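Local coordinates for uncharacterized protein YjgB (Bacillus subtilis, PDB 4YGT) that is of unknown function but is probably a secreted lipoprotein, the first structural representative of the DUF4309 family, at residues 47-50 with 51-55. Sequence-based numbering, arbitrary orientation.
Sequences GDVH and AAFGE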
loop_
_atom_site.group_PDB
_atom_site.type_symbol
_atom_site.label_atom_id
_atom_site.label_comp_id
_atom_site.label_asym_id
_atom_site.label_seq_id
_atom_site.Cartn_x
_atom_site.Cartn_y
_atom_site.Cartn_z
ATOM N N GLY A 47 9.249 12.351 -10.082
ATOM C CA GLY A 47 8.945 13.769 -10.206
ATOM C C GLY A 47 7.503 14.090 -9.869
ATOM O O GLY A 47 7.255 15.087 -9.191
ATOM N N ASP A 48 6.544 13.251 -10.323
ATOM C CA ASP A 48 5.116 13.439 -10.033
ATOM C C ASP A 48 4.836 13.190 -8.553
ATOM O O ASP A 48 4.002 13.867 -7.964
ATOM C CB ASP A 48 4.230 12.502 -10.891
ATOM C CG ASP A 48 4.260 12.711 -12.402
ATOM O OD1 ASP A 48 4.441 13.869 -12.844
ATOM O OD2 ASP A 48 4.046 11.722 -13.143
ATOM N N VAL A 49 5.493 12.181 -7.970
ATOM C CA VAL A 49 5.355 11.810 -6.554
ATOM C C VAL A 49 5.806 13.004 -5.691
ATOM O O VAL A 49 5.102 13.418 -4.769
ATOM C CB VAL A 49 6.140 10.499 -6.228
ATOM C CG1 VAL A 49 6.187 10.231 -4.730
ATOM C CG2 VAL A 49 5.547 9.302 -6.972
ATOM N N HIS A 50 6.969 13.558 -6.019
ATOM C CA HIS A 50 7.548 14.696 -5.328
ATOM C C HIS A 50 6.694 15.932 -5.515
ATOM O O HIS A 50 6.530 16.700 -4.571
ATOM C CB HIS A 50 8.984 14.928 -5.814
ATOM C CG HIS A 50 9.958 13.966 -5.217
ATOM N ND1 HIS A 50 11.142 14.398 -4.663
ATOM C CD2 HIS A 50 9.868 12.623 -5.062
ATOM C CE1 HIS A 50 11.744 13.308 -4.209
ATOM N NE2 HIS A 50 11.017 12.218 -4.431
ATOM N N ALA A 51 6.103 16.099 -6.704
ATOM C CA ALA A 51 5.184 17.199 -6.993
ATOM C C ALA A 51 3.949 17.099 -6.072
ATOM O O ALA A 51 3.550 18.089 -5.472
ATOM C CB ALA A 51 4.771 17.171 -8.467
ATOM N N ALA A 52 3.416 15.893 -5.898
ATOM C CA ALA A 52 2.237 15.647 -5.079
ATOM C C ALA A 52 2.500 15.689 -3.570
ATOM O O ALA A 52 1.729 16.318 -2.859
ATOM C CB ALA A 52 1.623 14.302 -5.443
ATOM N N PHE A 53 3.539 15.007 -3.093
ATOM C CA PHE A 53 3.836 14.811 -1.681
ATOM C C PHE A 53 4.942 15.669 -1.092
ATOM O O PHE A 53 5.078 15.698 0.134
ATOM C CB PHE A 53 4.227 13.347 -1.466
ATOM C CG PHE A 53 3.090 12.358 -1.485
ATOM C CD1 PHE A 53 2.622 11.832 -2.685
ATOM C CD2 PHE A 53 2.484 11.951 -0.304
ATOM C CE1 PHE A 53 1.568 10.916 -2.702
ATOM C CE2 PHE A 53 1.432 11.028 -0.323
ATOM C CZ PHE A 53 0.980 10.519 -1.524
ATOM N N GLY A 54 5.728 16.337 -1.929
ATOM C CA GLY A 54 6.874 17.102 -1.459
ATOM C C GLY A 54 8.080 16.190 -1.338
ATOM O O GLY A 54 8.121 15.113 -1.946
ATOM N N GLU A 55 9.067 16.596 -0.545
ATOM C CA GLU A 55 10.277 15.801 -0.324
ATOM C C GLU A 55 9.993 14.744 0.698
ATOM O O GLU A 55 9.254 15.020 1.650
ATOM C CB GLU A 55 11.486 16.677 0.101
ATOM C CG GLU A 55 12.023 17.562 -1.016
ATOM C CD GLU A 55 12.319 16.828 -2.310
ATOM O OE1 GLU A 55 13.202 15.940 -2.294
ATOM O OE2 GLU A 55 11.622 17.090 -3.320
#
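The His50 imidazole has Gly54 O over one face, offset toward the rim and 3.9 Å above the plane, and the Glu55 carboxylate near its edge; the Phe53 ring presents its edge to Val49 O, and its CD1 lies 4.4 Å from Val49 CG1. His50 ND1 donates to Glu55 OE2 at 3.0 Å; OE2 is met from its syn side but out of the carboxylate plane, and is itself tilted from the ring plane. The bond is bent (144° at the hydrogen) and the two planes lie 64° apart. The bend of Glu55 at chi2 (-51°) helps bring the carboxylate to the ring. With His50 NE2 hydrogen-bonded to Asp67 OD2, both ring nitrogens are engaged and the ring's rotation is fixed, an arrangement that would probably favour a protonated imidazole. A leucine in place of His50 is likely to leave the carboxylates of Glu55 and Asp67 without this shared partner. Gly54 N closes the helix on His50 O (2.8 Å), and Gly54's positive phi turns the chain out of it, while Gly54 O also receives a CA-H...O contact from His50 CA (3.5 Å). Helix 46-53 lies at the surface beside the edge of the antiparallel sheet, Val49 and Phe53 packing on Tyr69 of strand 67-69 and Phe80 of strand 77-82.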